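Side-chain contacts in caltubin, EF-hand (Lymnaea stagnalis, PDB 6VAN), which probably binds calcium ions through its EF-hand loops, whose sites hold strontium in this crystal: residues 23-26 and 27-30; 59-62 and 63-67; 134-137 and 138-141. All blocks are in the same frame, centred on the assembly; numbering follows the deposited sequence.

Contact 1. Residues 23-26 and 27-30; sequences QSTF and DEVK. With SR (strontium ion), chain C.
Thr25 and Glu28 meet where the metal-binding loop runs into helix 26-34, and here the contact is tightest. Glu28 puts CG anti to its own carbonyl carbon (chi1 -55°) and then runs extended, which carries the carboxylate back past the start of the helix to the strontium ion. Both oxygens bind the metal, OE1 and OE2 each lying 2.6 Å from SR. The backbone of Thr25 also holds the carboxylate: Thr25 N donates to Glu28 OE1 over 2.7 Å, nearly straight but from 53° above the carboxylate plane. Thr25 OG1 also turns to this oxygen; the 2.4 Å between OG1 and Glu28 OE1 is doubtfully short. The metal takes Gln23 O at 2.4 Å and a water as well, while Asp17 and Asp21 help complete the shell. On the buried side Ser24 OG packs 3.3 Å from Val29 CG2 and is satisfied by Leu16 O.

The outer side is looser. Phe26 and Lys30 touch through CE2 and CD at 3.8 Å, the extended lysine continuing to a salt bridge with Asp42, and the carboxylate plane of the exposed Asp27 stands nearly perpendicular to that of the Phe26 ring. The first helical hydrogen bonds run from Val29 N to Thr25 O and from Lys30 N to Phe26 O. A glutamate in the first turn of the exiting helix, gripping the ion with both oxygens, is the signature of an EF-hand loop.

Contact 2. Residues 59-62 and 63-67; sequences AIDF and VPEYV. With SR (strontium ion), chain D.
In the EF-hand loop that begins at Asp53, Asp61 and Glu65 close the strontium site at the start of helix 62-71. Glu65 binds the ion with both carboxylate oxygens, OE1 at 2.4 Å and OE2 at 2.5 Å from SR, and Asp61 OD2 and Ala59 O join them. The two carboxylate planes stand 50° apart, and the metal draws Asp61 OD2 and Glu65 OE1 to within 3.1 Å of each other, presumably offsetting their mutual repulsion. OE1 has a second grip: Asp61 N donates to Glu65 OE1 over 2.9 Å in a nearly straight bond on the anti side of the carboxylate, tilted 34° out of its plane. The other oxygen of Asp61, OD1, accepts from Gln23 NE2, which ties the site to the neighbouring loop.

Beyond the site the backbone makes a wide turn. Tyr66 N bonds to Asp61 O and Val67 N to Phe62 O, each reaching five residues back, with a cis peptide before Pro64 inside the turn. With CG anti to the backbone N (chi1 180°), the Phe62 ring is set alongside the side chains of Tyr66 and Val67. Val67 CG2 sits over one ring face in a CH-pi contact, 3.8 Å from the Phe62 centroid, while Tyr66 meets the ring rim to rim, CD2 lying 3.7 Å from Phe62 CD1. Asp53 to Glu65 spans thirteen residues, one more than the classical twelve. The wide turn is consistent with taking up the extra residue while preserving the bidentate glutamate of an EF-hand.

Contact 3. Residues 134-137 and 138-141; sequences SLDE and FKTL. With SR (strontium ion), chain F; EDO (1,2-ethanediol), chain K.
The carbonyl of Glu137 is doubly satisfied by Thr140. Thr140 OG1 donates to Glu137 O over 2.7 Å, lying in the carbonyl plane, whereas Thr140 N reaches the same oxygen at 3.1 Å from 52° above that plane. The hydroxyl can do so because it stands between its backbone N and carbonyl carbon (chi1 69°), turned back toward the preceding turn. With the amide of Leu141 bonded to Phe138 O, the chain tightens here into turns spanning three residues.

At the start of the helix the donors are met by a capping box: Glu137 N donates a hydrogen bond to Ser134 OG over 3.2 Å, and Ser134 N donates to Glu137 OE1 over 2.9 Å, close to the carboxylate plane. OE1 thus serves the cap and the strontium ion together; OE2 also binds the ion and accepts from Ala127 N. Asp126, Asn128, Asp130, Lys132 and waters help complete this metal shell. Phe138 N to Ser134 O and Lys139 N to Leu135 O supply the regular helical bonds.

On the outer side Lys139 runs alongside Asp136, and its NZ makes a salt bridge of 2.6 Å to Asp136 OD1, met almost along the C-O bond. With alanine in place of Lys139, the Asp136 carboxylate would probably lose its positive mate and the Asp136 carbonyl the methylenes that pass it. Lys139 O accepts from O2 of a 1,2-ethanediol, probably from the crystallisation liquor.

The short helix follows strand 132-133 and lies against helix 77-87, where Leu135 and Phe138 both meet Phe84, while beyond it Leu141 O accepts from Tyr121 of helix 111-122.

All three contacts are local, and they follow one another along the chain without nesting or crossing. Contact 1 closes the turn from strand 23-24 into helix 26-34; contact 2 does the same between strand 60-61 and helix 62-71. Their strands are antiparallel neighbours, with Ser24 N probably bonded to Ile60 O, so the two metal loops are joined back to back as in a paired EF-hand lobe. Contact 3, from the cap at Ser134 through helix 135-138, belongs to the other pair, whose strands 95-96 and 132-133 form a separate sheet. It lies on the opposite side of the chain's centre from contacts 1 and 2, its centre about 28 Å from each of theirs.

Contact 1. Residues 23-26 and 27-30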
loop_
_atom_site.group_PDB
_atom_site.type_symbol
_atom_site.label_atom_id
_atom_site.label_comp_id
_atom_site.label_asym_id
_atom_site.label_seq_id
_atom_site.Cartn_x
_atom_site.Cartn_y
_atom_site.Cartn_z
ATOM N N GLN A 23 7.296 16.888 2.824
ATOM C CA GLN A 23 5.983 16.715 2.157
ATOM C C GLN A 23 6.094 15.718 0.998
ATOM O O GLN A 23 7.136 15.733 0.254
ATOM C CB GLN A 23 5.476 18.045 1.593
ATOM C CG GLN A 23 5.257 19.119 2.649
ATOM C CD GLN A 23 4.222 20.122 2.206
ATOM O OE1 GLN A 23 4.140 20.481 1.038
ATOM N NE2 GLN A 23 3.411 20.579 3.147
ATOM N N SER A 24 5.072 14.876 0.858
ATOM C CA SER A 24 4.823 14.058 -0.348
ATOM C C SER A 24 3.657 14.700 -1.089
ATOM O O SER A 24 2.510 14.652 -0.609
ATOM C CB SER A 24 4.590 12.614 -0.025
ATOM O OG SER A 24 4.688 11.827 -1.208
ATOM N N THR A 25 4.013 15.426 -2.159
ATOM C CA THR A 25 3.069 16.114 -3.057
ATOM C C THR A 25 2.559 15.107 -4.088
ATOM O O THR A 25 3.104 13.986 -4.161
ATOM C CB THR A 25 3.723 17.327 -3.737
ATOM O OG1 THR A 25 4.811 16.875 -4.541
ATOM C CG2 THR A 25 4.231 18.350 -2.745
ATOM N N PHE A 26 1.564 15.526 -4.860
ATOM C CA PHE A 26 0.803 14.693 -5.830
ATOM C C PHE A 26 1.724 13.803 -6.676
ATOM O O PHE A 26 1.558 12.573 -6.670
ATOM C CB PHE A 26 -0.025 15.588 -6.747
ATOM C CG PHE A 26 -0.949 14.793 -7.626
ATOM C CD1 PHE A 26 -2.189 14.394 -7.153
ATOM C CD2 PHE A 26 -0.560 14.405 -8.893
ATOM C CE1 PHE A 26 -3.030 13.628 -7.945
ATOM C CE2 PHE A 26 -1.404 13.645 -9.686
ATOM C CZ PHE A 26 -2.634 13.259 -9.206
ATOM N N ASP A 27 2.646 14.403 -7.421
ATOM C CA ASP A 27 3.507 13.691 -8.405
ATOM C C ASP A 27 4.413 12.692 -7.677
ATOM O O ASP A 27 4.801 11.687 -8.284
ATOM C CB ASP A 27 4.296 14.675 -9.267
ATOM C CG ASP A 27 3.444 15.316 -10.351
ATOM O OD1 ASP A 27 2.848 14.556 -11.161
ATOM O OD2 ASP A 27 3.343 16.560 -10.359
ATOM N N GLU A 28 4.705 12.945 -6.408
ATOM C CA GLU A 28 5.567 12.061 -5.598
ATOM C C GLU A 28 4.768 10.832 -5.184
ATOM O O GLU A 28 5.297 9.711 -5.349
ATOM C CB GLU A 28 6.053 12.807 -4.378
ATOM C CG GLU A 28 6.744 14.096 -4.739
ATOM C CD GLU A 28 7.194 14.843 -3.509
ATOM O OE1 GLU A 28 6.479 15.824 -3.112
ATOM O OE2 GLU A 28 8.209 14.447 -2.958
ATOM N N VAL A 29 3.525 11.044 -4.745
ATOM C CA VAL A 29 2.628 9.921 -4.342
ATOM C C VAL A 29 2.334 9.132 -5.618
ATOM O O VAL A 29 2.374 7.911 -5.575
ATOM C CB VAL A 29 1.359 10.401 -3.627
ATOM C CG1 VAL A 29 0.394 9.255 -3.336
ATOM C CG2 VAL A 29 1.707 11.142 -2.339
ATOM N N LYS A 30 2.109 9.807 -6.744
ATOM C CA LYS A 30 1.804 9.144 -8.045
ATOM C C LYS A 30 2.973 8.270 -8.483
ATOM O O LYS A 30 2.721 7.109 -8.808
ATOM C CB LYS A 30 1.459 10.177 -9.112
ATOM C CG LYS A 30 0.827 9.572 -10.346
ATOM C CD LYS A 30 0.169 10.584 -11.217
ATOM C CE LYS A 30 -0.400 9.982 -12.480
ATOM N NZ LYS A 30 -0.951 11.047 -13.348
HETATM SR SR SR C . 8.455 16.547 -1.523
HETATM O O HOH W 1 7.196 18.854 -1.820
#

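Contact 2. Residues 59-62 and 63-67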
loop_
_atom_site.group_PDB
_atom_site.type_symbol
_atom_site.label_atom_id
_atom_site.label_comp_id
_atom_site.label_asym_id
_atom_site.label_seq_id
_atom_site.Cartn_x
_atom_site.Cartn_y
_atom_site.Cartn_z
ATOM N N ALA A 59 -1.172 17.568 0.636
ATOM C CA ALA A 59 0.106 16.831 0.645
ATOM C C ALA A 59 0.147 15.936 1.888
ATOM O O ALA A 59 -0.600 16.230 2.860
ATOM C CB ALA A 59 1.263 17.787 0.631
ATOM N N ILE A 60 0.918 14.857 1.834
ATOM C CA ILE A 60 1.175 14.042 3.057
ATOM C C ILE A 60 2.418 14.623 3.726
ATOM O O ILE A 60 3.475 14.588 3.128
ATOM C CB ILE A 60 1.353 12.539 2.763
ATOM C CG1 ILE A 60 0.141 11.947 2.024
ATOM C CG2 ILE A 60 1.646 11.790 4.061
ATOM C CD1 ILE A 60 0.341 10.541 1.520
ATOM N N ASP A 61 2.247 15.138 4.946
ATOM C CA ASP A 61 3.333 15.750 5.733
ATOM C C ASP A 61 3.947 14.652 6.601
ATOM O O ASP A 61 3.182 13.982 7.296
ATOM C CB ASP A 61 2.765 16.912 6.522
ATOM C CG ASP A 61 2.175 17.964 5.597
ATOM O OD1 ASP A 61 2.973 18.671 4.961
ATOM O OD2 ASP A 61 0.961 18.106 5.597
ATOM N N PHE A 62 5.262 14.482 6.585
ATOM C CA PHE A 62 5.912 13.498 7.485
ATOM C C PHE A 62 5.436 13.771 8.914
ATOM O O PHE A 62 4.981 12.866 9.584
ATOM C CB PHE A 62 7.430 13.531 7.393
ATOM C CG PHE A 62 8.069 12.538 8.318
ATOM C CD1 PHE A 62 8.016 11.182 8.033
ATOM C CD2 PHE A 62 8.651 12.940 9.504
ATOM C CE1 PHE A 62 8.556 10.258 8.915
ATOM C CE2 PHE A 62 9.191 12.009 10.384
ATOM C CZ PHE A 62 9.157 10.676 10.073
ATOM N N VAL A 63 5.514 15.024 9.347
ATOM C CA VAL A 63 4.915 15.433 10.643
ATOM C C VAL A 63 3.845 16.484 10.369
ATOM O O VAL A 63 4.095 17.431 9.619
ATOM C CB VAL A 63 5.991 15.879 11.653
ATOM C CG1 VAL A 63 6.670 14.671 12.259
ATOM C CG2 VAL A 63 7.024 16.788 11.049
ATOM N N PRO A 64 2.637 16.362 10.963
ATOM C CA PRO A 64 2.294 15.278 11.899
ATOM C C PRO A 64 1.740 13.980 11.284
ATOM O O PRO A 64 1.603 13.009 11.994
ATOM C CB PRO A 64 1.140 15.885 12.695
ATOM C CG PRO A 64 0.449 16.771 11.689
ATOM C CD PRO A 64 1.569 17.358 10.862
ATOM N N GLU A 65 1.414 13.999 9.980
ATOM C CA GLU A 65 0.460 13.037 9.359
ATOM C C GLU A 65 1.068 11.644 9.247
ATOM O O GLU A 65 0.403 10.684 9.706
ATOM C CB GLU A 65 0.009 13.562 7.995
ATOM C CG GLU A 65 -0.766 14.846 8.142
ATOM C CD GLU A 65 -1.048 15.642 6.893
ATOM O OE1 GLU A 65 -0.448 15.358 5.857
ATOM O OE2 GLU A 65 -1.881 16.550 7.000
ATOM N N TYR A 66 2.237 11.493 8.651
ATOM C CA TYR A 66 2.831 10.150 8.450
ATOM C C TYR A 66 3.162 9.568 9.822
ATOM O O TYR A 66 2.856 8.388 10.048
ATOM C CB TYR A 66 4.046 10.204 7.528
ATOM C CG TYR A 66 4.547 8.869 7.039
ATOM C CD1 TYR A 66 3.886 8.180 6.032
ATOM C CD2 TYR A 66 5.718 8.322 7.521
ATOM C CE1 TYR A 66 4.361 6.965 5.551
ATOM C CE2 TYR A 66 6.210 7.118 7.049
ATOM C CZ TYR A 66 5.529 6.431 6.066
ATOM O OH TYR A 66 6.023 5.225 5.622
ATOM N N VAL A 67 3.727 10.348 10.729
ATOM C CA VAL A 67 4.114 9.813 12.061
ATOM C C VAL A 67 2.848 9.404 12.805
ATOM O O VAL A 67 2.832 8.289 13.387
ATOM C CB VAL A 67 4.962 10.813 12.859
ATOM C CG1 VAL A 67 5.145 10.348 14.293
ATOM C CG2 VAL A 67 6.304 11.037 12.203
HETATM SR SR SR D . -1.164 17.460 4.836
#

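Contact 3. Residues 134-137 and 138-141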
loop_
_atom_site.group_PDB
_atom_site.type_symbol
_atom_site.label_atom_id
_atom_site.label_comp_id
_atom_site.label_asym_id
_atom_site.label_seq_id
_atom_site.Cartn_x
_atom_site.Cartn_y
_atom_site.Cartn_z
ATOM N N SER A 134 -10.924 -12.092 -2.726
ATOM C CA SER A 134 -11.920 -11.020 -2.566
ATOM C C SER A 134 -11.458 -10.082 -1.465
ATOM O O SER A 134 -10.542 -10.446 -0.683
ATOM C CB SER A 134 -13.235 -11.611 -2.195
ATOM O OG SER A 134 -13.127 -12.234 -0.942
ATOM N N LEU A 135 -12.124 -8.942 -1.296
ATOM C CA LEU A 135 -11.808 -8.057 -0.166
ATOM C C LEU A 135 -11.991 -8.833 1.131
ATOM O O LEU A 135 -11.197 -8.666 2.075
ATOM C CB LEU A 135 -12.696 -6.816 -0.198
ATOM C CG LEU A 135 -12.536 -5.869 0.978
ATOM C CD1 LEU A 135 -11.130 -5.278 1.077
ATOM C CD2 LEU A 135 -13.584 -4.779 0.896
ATOM N N ASP A 136 -13.040 -9.641 1.220
ATOM C CA ASP A 136 -13.347 -10.343 2.481
ATOM C C ASP A 136 -12.276 -11.392 2.833
ATOM O O ASP A 136 -12.065 -11.653 4.008
ATOM C CB ASP A 136 -14.749 -10.933 2.431
ATOM C CG ASP A 136 -15.761 -9.872 2.810
ATOM O OD1 ASP A 136 -15.703 -9.393 3.965
ATOM O OD2 ASP A 136 -16.543 -9.501 1.926
ATOM N N GLU A 137 -11.653 -11.993 1.840
ATOM C CA GLU A 137 -10.508 -12.888 2.087
ATOM C C GLU A 137 -9.275 -12.044 2.439
ATOM O O GLU A 137 -8.579 -12.345 3.437
ATOM C CB GLU A 137 -10.252 -13.733 0.854
ATOM C CG GLU A 137 -11.308 -14.804 0.610
ATOM C CD GLU A 137 -11.178 -15.499 -0.723
ATOM O OE1 GLU A 137 -10.834 -14.841 -1.733
ATOM O OE2 GLU A 137 -11.404 -16.704 -0.782
ATOM N N PHE A 138 -8.989 -11.043 1.627
ATOM C CA PHE A 138 -7.794 -10.198 1.800
ATOM C C PHE A 138 -7.732 -9.611 3.211
ATOM O O PHE A 138 -6.673 -9.586 3.862
ATOM C CB PHE A 138 -7.820 -9.089 0.772
ATOM C CG PHE A 138 -6.688 -8.117 0.864
ATOM C CD1 PHE A 138 -5.442 -8.453 0.377
ATOM C CD2 PHE A 138 -6.870 -6.866 1.396
ATOM C CE1 PHE A 138 -4.396 -7.548 0.457
ATOM C CE2 PHE A 138 -5.831 -5.959 1.453
ATOM C CZ PHE A 138 -4.599 -6.301 0.966
ATOM N N LYS A 139 -8.851 -9.129 3.726
ATOM C CA LYS A 139 -8.821 -8.404 5.022
ATOM C C LYS A 139 -8.350 -9.320 6.141
ATOM O O LYS A 139 -7.834 -8.795 7.148
ATOM C CB LYS A 139 -10.205 -7.831 5.361
ATOM C CG LYS A 139 -11.240 -8.883 5.686
ATOM C CD LYS A 139 -12.640 -8.347 5.897
ATOM C CE LYS A 139 -13.506 -9.428 6.511
ATOM N NZ LYS A 139 -14.945 -9.133 6.387
ATOM N N THR A 140 -8.499 -10.627 6.000
ATOM C CA THR A 140 -8.112 -11.553 7.073
ATOM C C THR A 140 -6.593 -11.574 7.220
ATOM O O THR A 140 -6.106 -12.023 8.278
ATOM C CB THR A 140 -8.600 -12.986 6.848
ATOM O OG1 THR A 140 -7.925 -13.605 5.764
ATOM C CG2 THR A 140 -10.092 -13.067 6.622
ATOM N N LEU A 141 -5.844 -11.083 6.237
ATOM C CA LEU A 141 -4.359 -11.145 6.297
ATOM C C LEU A 141 -3.847 -10.156 7.334
ATOM O O LEU A 141 -2.672 -10.247 7.684
ATOM C CB LEU A 141 -3.799 -10.862 4.917
ATOM C CG LEU A 141 -4.129 -11.901 3.857
ATOM C CD1 LEU A 141 -3.735 -11.385 2.482
ATOM C CD2 LEU A 141 -3.475 -13.243 4.145
HETATM SR SR SR F . -10.904 -16.767 -3.417
HETATM C C1 EDO K . -10.434 -8.594 10.199
HETATM O O1 EDO K . -10.665 -9.661 11.119
HETATM C C2 EDO K . -9.054 -8.106 10.245
HETATM O O2 EDO K . -8.104 -9.090 9.829
HETATM O O HOH W 2 -12.486 -15.462 -4.884
HETATM O O HOH W 3 -13.653 -16.248 -2.800
#